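Local coordinates for methyltransferase (PDB 1IXK), which probably methylates cytidine in tRNA at carbon 5, using S-adenosyl-L-methionine as the methyl donor, at residues 233-247 with 303-315. Numbering follows the deposited sequence.
Sequences LEVLKPGGILVYSTC and ETSGFFIAKIRKL
Strands 240-246 and 307-314 pair antiparallel inside the mixed sheet of the methyltransferase domain. Hydrogen-bonded pairs Leu242 with Ile312, Tyr244 with Ala310 and Thr246 with Phe308 set the register. Strand 240-246 also pairs in parallel with strand 188-194 on its other edge. Tyr244 CD1 sits 3.9 Å from Phe308 CE2, at the edge of the phenylalanine ring and in its plane. The tyrosine hydroxyl makes a hydrogen bond outside the two strands, to the carbonyl of Glu253. On the opposite face, which carries Val243, Ser245 and Ile309, Val243 CG1 packs on Ile309 CD1 at 3.8 Å.

Lys314 reaches back over the chain that leaves helix 215-235. Its CG stands anti to the backbone N (chi1 -176°) and the chain stays extended, sliding along Leu236. This delivers NZ to two backbone carbonyls, Leu233 O at 2.8 Å and Leu236 O at 2.6 Å. A methionine in its place would probably leave both carbonyls without this charged donor and weaken the tie between this chain and strand 307-314. Next to it, the type II turn from Lys237 to Gly240 presents Gly239 N to Lys314 O, a hydrogen bond of 2.7 Å. One water bridges Gly239 O and Arg313 NE.

At the other end, Cys247, the predicted nucleophile, is disulfide-bonded to Cys197; its SG lies at the edge of the Phe307 ring. Strand 307-314, the last in the chain, runs antiparallel between strands 240-246 and 267-270, the hallmark of the class I, Rossmann-like methyltransferase fold.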
loop_
_atom_site.group_PDB
_atom_site.type_symbol
_atom_site.label_atom_id
_atom_site.label_comp_id
_atom_site.label_asym_id
_atom_site.label_seq_id
_atom_site.Cartn_x
_atom_site.Cartn_y
_atom_site.Cartn_z
ATOM N N LEU A 233 -15.513 6.329 3.296
ATOM C CA LEU A 233 -16.760 5.658 2.959
ATOM C C LEU A 233 -17.901 6.669 2.843
ATOM O O LEU A 233 -18.813 6.503 2.028
ATOM C CB LEU A 233 -17.084 4.594 4.011
ATOM C CG LEU A 233 -16.131 3.393 4.013
ATOM C CD1 LEU A 233 -16.470 2.456 5.167
ATOM C CD2 LEU A 233 -16.226 2.660 2.685
ATOM N N GLU A 234 -17.824 7.725 3.648
ATOM C CA GLU A 234 -18.827 8.788 3.667
ATOM C C GLU A 234 -18.989 9.501 2.318
ATOM O O GLU A 234 -20.109 9.791 1.886
ATOM C CB GLU A 234 -18.449 9.815 4.740
ATOM C CG GLU A 234 -19.376 11.015 4.836
ATOM C CD GLU A 234 -18.754 12.158 5.627
ATOM O OE1 GLU A 234 -18.242 11.904 6.737
ATOM O OE2 GLU A 234 -18.778 13.309 5.137
ATOM N N VAL A 235 -17.872 9.787 1.656
ATOM C CA VAL A 235 -17.902 10.477 0.373
ATOM C C VAL A 235 -17.932 9.517 -0.816
ATOM O O VAL A 235 -17.941 9.940 -1.970
ATOM C CB VAL A 235 -16.683 11.418 0.226
ATOM C CG1 VAL A 235 -16.696 12.464 1.337
ATOM C CG2 VAL A 235 -15.388 10.614 0.276
ATOM N N LEU A 236 -17.956 8.224 -0.531
ATOM C CA LEU A 236 -17.982 7.218 -1.581
ATOM C C LEU A 236 -19.405 7.009 -2.098
ATOM O O LEU A 236 -20.353 6.955 -1.322
ATOM C CB LEU A 236 -17.435 5.896 -1.035
ATOM C CG LEU A 236 -17.214 4.763 -2.030
ATOM C CD1 LEU A 236 -16.159 5.185 -3.046
ATOM C CD2 LEU A 236 -16.766 3.510 -1.287
ATOM N N LYS A 237 -19.550 6.896 -3.411
ATOM C CA LYS A 237 -20.862 6.683 -4.014
ATOM C C LYS A 237 -21.333 5.262 -3.717
ATOM O O LYS A 237 -20.524 4.374 -3.440
ATOM C CB LYS A 237 -20.775 6.843 -5.530
ATOM C CG LYS A 237 -19.930 5.748 -6.168
ATOM C CD LYS A 237 -20.042 5.713 -7.686
ATOM C CE LYS A 237 -19.217 4.554 -8.247
ATOM N NZ LYS A 237 -19.298 4.464 -9.726
ATOM N N PRO A 238 -22.654 5.031 -3.747
ATOM C CA PRO A 238 -23.121 3.667 -3.483
ATOM C C PRO A 238 -22.576 2.815 -4.629
ATOM O O PRO A 238 -22.579 3.244 -5.788
ATOM C CB PRO A 238 -24.638 3.810 -3.529
ATOM C CG PRO A 238 -24.844 5.208 -3.020
ATOM C CD PRO A 238 -23.783 5.975 -3.775
ATOM N N GLY A 239 -22.096 1.621 -4.309
ATOM C CA GLY A 239 -21.529 0.771 -5.337
ATOM C C GLY A 239 -20.075 1.135 -5.582
ATOM O O GLY A 239 -19.392 0.482 -6.369
ATOM N N GLY A 240 -19.605 2.180 -4.903
ATOM C CA GLY A 240 -18.227 2.623 -5.052
ATOM C C GLY A 240 -17.245 1.692 -4.362
ATOM O O GLY A 240 -17.633 0.898 -3.503
ATOM N N ILE A 241 -15.967 1.799 -4.722
ATOM C CA ILE A 241 -14.933 0.942 -4.152
ATOM C C ILE A 241 -13.864 1.716 -3.391
ATOM O O ILE A 241 -13.413 2.778 -3.833
ATOM C CB ILE A 241 -14.204 0.142 -5.265
ATOM C CG1 ILE A 241 -15.222 -0.591 -6.143
ATOM C CG2 ILE A 241 -13.195 -0.835 -4.639
ATOM C CD1 ILE A 241 -16.006 -1.661 -5.431
ATOM N N LEU A 242 -13.460 1.179 -2.244
ATOM C CA LEU A 242 -12.398 1.787 -1.453
ATOM C C LEU A 242 -11.392 0.691 -1.149
ATOM O O LEU A 242 -11.768 -0.415 -0.750
ATOM C CB LEU A 242 -12.937 2.377 -0.141
ATOM C CG LEU A 242 -11.894 3.089 0.743
ATOM C CD1 LEU A 242 -12.566 4.185 1.557
ATOM C CD2 LEU A 242 -11.185 2.091 1.651
ATOM N N VAL A 243 -10.116 0.975 -1.376
ATOM C CA VAL A 243 -9.087 -0.002 -1.073
ATOM C C VAL A 243 -8.328 0.535 0.123
ATOM O O VAL A 243 -7.863 1.676 0.123
ATOM C CB VAL A 243 -8.134 -0.240 -2.268
ATOM C CG1 VAL A 243 -6.884 -0.978 -1.797
ATOM C CG2 VAL A 243 -8.847 -1.071 -3.323
ATOM N N TYR A 244 -8.250 -0.299 1.148
ATOM C CA TYR A 244 -7.599 0.017 2.406
ATOM C C TYR A 244 -6.322 -0.792 2.529
ATOM O O TYR A 244 -6.336 -2.008 2.357
ATOM C CB TYR A 244 -8.558 -0.334 3.547
ATOM C CG TYR A 244 -8.006 -0.163 4.945
ATOM C CD1 TYR A 244 -7.201 -1.140 5.530
ATOM C CD2 TYR A 244 -8.326 0.963 5.694
ATOM C CE1 TYR A 244 -6.734 -1.001 6.840
ATOM C CE2 TYR A 244 -7.862 1.119 7.000
ATOM C CZ TYR A 244 -7.074 0.135 7.567
ATOM O OH TYR A 244 -6.652 0.287 8.867
ATOM N N SER A 245 -5.213 -0.125 2.824
ATOM C CA SER A 245 -3.957 -0.841 2.962
ATOM C C SER A 245 -3.050 -0.204 3.999
ATOM O O SER A 245 -3.136 1.000 4.260
ATOM C CB SER A 245 -3.223 -0.901 1.614
ATOM O OG SER A 245 -2.842 0.390 1.162
ATOM N N THR A 246 -2.191 -1.024 4.595
ATOM C CA THR A 246 -1.232 -0.548 5.587
ATOM C C THR A 246 0.039 -1.381 5.450
ATOM O O THR A 246 0.052 -2.405 4.768
ATOM C CB THR A 246 -1.702 -0.771 7.036
ATOM O OG1 THR A 246 -1.469 -2.141 7.387
ATOM C CG2 THR A 246 -3.182 -0.445 7.201
ATOM N N CYS A 247 1.099 -0.936 6.116
ATOM C CA CYS A 247 2.359 -1.662 6.127
ATOM C C CYS A 247 2.612 -2.082 7.564
ATOM O O CYS A 247 3.726 -1.985 8.073
ATOM C CB CYS A 247 3.497 -0.785 5.620
ATOM S SG CYS A 247 3.653 -0.822 3.808
ATOM N N GLU A 303 9.046 -11.069 0.007
ATOM C CA GLU A 303 10.137 -10.115 -0.168
ATOM C C GLU A 303 9.648 -8.668 -0.167
ATOM O O GLU A 303 10.115 -7.845 -0.951
ATOM C CB GLU A 303 10.886 -10.399 -1.473
ATOM C CG GLU A 303 11.531 -11.776 -1.527
ATOM C CD GLU A 303 12.458 -11.948 -2.720
ATOM O OE1 GLU A 303 13.042 -13.044 -2.859
ATOM O OE2 GLU A 303 12.606 -10.991 -3.513
ATOM N N THR A 304 8.699 -8.369 0.712
ATOM C CA THR A 304 8.148 -7.024 0.841
ATOM C C THR A 304 8.080 -6.758 2.336
ATOM O O THR A 304 8.451 -7.614 3.133
ATOM C CB THR A 304 6.704 -6.936 0.292
ATOM O OG1 THR A 304 5.848 -7.776 1.079
ATOM C CG2 THR A 304 6.643 -7.389 -1.160
ATOM N N SER A 305 7.613 -5.577 2.718
ATOM C CA SER A 305 7.468 -5.263 4.134
ATOM C C SER A 305 6.175 -5.966 4.536
ATOM O O SER A 305 5.476 -6.498 3.678
ATOM C CB SER A 305 7.297 -3.755 4.338
ATOM O OG SER A 305 8.356 -3.020 3.748
ATOM N N GLY A 306 5.862 -5.985 5.829
ATOM C CA GLY A 306 4.610 -6.589 6.258
ATOM C C GLY A 306 3.553 -5.723 5.600
ATOM O O GLY A 306 3.639 -4.502 5.671
ATOM N N PHE A 307 2.551 -6.336 4.979
ATOM C CA PHE A 307 1.535 -5.579 4.250
ATOM C C PHE A 307 0.130 -6.168 4.442
ATOM O O PHE A 307 -0.023 -7.369 4.629
ATOM C CB PHE A 307 1.932 -5.615 2.766
ATOM C CG PHE A 307 1.034 -4.843 1.855
ATOM C CD1 PHE A 307 1.165 -3.465 1.724
ATOM C CD2 PHE A 307 0.080 -5.504 1.083
ATOM C CE1 PHE A 307 0.368 -2.754 0.824
ATOM C CE2 PHE A 307 -0.717 -4.806 0.186
ATOM C CZ PHE A 307 -0.575 -3.426 0.057
ATOM N N PHE A 308 -0.884 -5.310 4.396
ATOM C CA PHE A 308 -2.279 -5.732 4.549
ATOM C C PHE A 308 -3.107 -4.932 3.564
ATOM O O PHE A 308 -2.906 -3.727 3.413
ATOM C CB PHE A 308 -2.786 -5.431 5.966
ATOM C CG PHE A 308 -4.256 -5.691 6.157
ATOM C CD1 PHE A 308 -4.727 -6.983 6.384
ATOM C CD2 PHE A 308 -5.176 -4.638 6.121
ATOM C CE1 PHE A 308 -6.091 -7.226 6.578
ATOM C CE2 PHE A 308 -6.544 -4.872 6.311
ATOM C CZ PHE A 308 -6.998 -6.172 6.541
ATOM N N ILE A 309 -4.046 -5.592 2.898
ATOM C CA ILE A 309 -4.885 -4.891 1.945
ATOM C C ILE A 309 -6.280 -5.493 1.895
ATOM O O ILE A 309 -6.435 -6.711 1.938
ATOM C CB ILE A 309 -4.278 -4.930 0.517
ATOM C CG1 ILE A 309 -5.186 -4.159 -0.448
ATOM C CG2 ILE A 309 -4.106 -6.376 0.061
ATOM C CD1 ILE A 309 -4.595 -3.977 -1.849
ATOM N N ALA A 310 -7.285 -4.627 1.796
ATOM C CA ALA A 310 -8.675 -5.063 1.717
ATOM C C ALA A 310 -9.408 -4.231 0.678
ATOM O O ALA A 310 -9.186 -3.023 0.569
ATOM C CB ALA A 310 -9.357 -4.920 3.069
ATOM N N LYS A 311 -10.284 -4.878 -0.087
ATOM C CA LYS A 311 -11.050 -4.183 -1.114
ATOM C C LYS A 311 -12.502 -4.127 -0.658
ATOM O O LYS A 311 -13.175 -5.154 -0.532
ATOM C CB LYS A 311 -10.927 -4.920 -2.448
ATOM C CG LYS A 311 -11.589 -4.206 -3.606
ATOM C CD LYS A 311 -11.111 -4.800 -4.924
ATOM C CE LYS A 311 -11.774 -4.126 -6.104
ATOM N NZ LYS A 311 -11.056 -4.449 -7.374
ATOM N N ILE A 312 -12.981 -2.914 -0.430
ATOM C CA ILE A 312 -14.332 -2.694 0.074
ATOM C C ILE A 312 -15.309 -2.096 -0.938
ATOM O O ILE A 312 -14.987 -1.126 -1.619
ATOM C CB ILE A 312 -14.267 -1.747 1.300
ATOM C CG1 ILE A 312 -13.327 -2.337 2.353
ATOM C CG2 ILE A 312 -15.653 -1.510 1.862
ATOM C CD1 ILE A 312 -13.042 -1.401 3.530
ATOM N N ARG A 313 -16.500 -2.683 -1.034
ATOM C CA ARG A 313 -17.537 -2.161 -1.923
ATOM C C ARG A 313 -18.668 -1.605 -1.050
ATOM O O ARG A 313 -19.118 -2.268 -0.118
ATOM C CB ARG A 313 -18.091 -3.261 -2.842
ATOM C CG ARG A 313 -19.181 -2.743 -3.777
ATOM C CD ARG A 313 -19.698 -3.800 -4.754
ATOM N NE ARG A 313 -20.817 -3.258 -5.522
ATOM C CZ ARG A 313 -22.097 -3.358 -5.170
ATOM N NH1 ARG A 313 -22.445 -3.997 -4.065
ATOM N NH2 ARG A 313 -23.031 -2.777 -5.909
ATOM N N LYS A 314 -19.115 -0.387 -1.345
ATOM C CA LYS A 314 -20.189 0.235 -0.576
ATOM C C LYS A 314 -21.521 -0.232 -1.140
ATOM O O LYS A 314 -21.747 -0.177 -2.344
ATOM C CB LYS A 314 -20.085 1.761 -0.653
ATOM C CG LYS A 314 -21.103 2.527 0.183
ATOM C CD LYS A 314 -20.760 4.025 0.196
ATOM C CE LYS A 314 -21.773 4.847 0.984
ATOM N NZ LYS A 314 -21.398 6.302 1.008
ATOM N N LEU A 315 -22.392 -0.700 -0.254
ATOM C CA LEU A 315 -23.705 -1.221 -0.636
ATOM C C LEU A 315 -24.755 -0.142 -0.883
ATOM O O LEU A 315 -25.390 -0.187 -1.955
ATOM C CB LEU A 315 -24.205 -2.182 0.447
ATOM C CG LEU A 315 -23.569 -3.576 0.509
ATOM C CD1 LEU A 315 -22.076 -3.512 0.225
ATOM C CD2 LEU A 315 -23.841 -4.174 1.874
ATOM O OXT LEU A 315 -24.939 0.720 0.001
HETATM O O HOH W 1 -20.152 -1.795 -7.555
#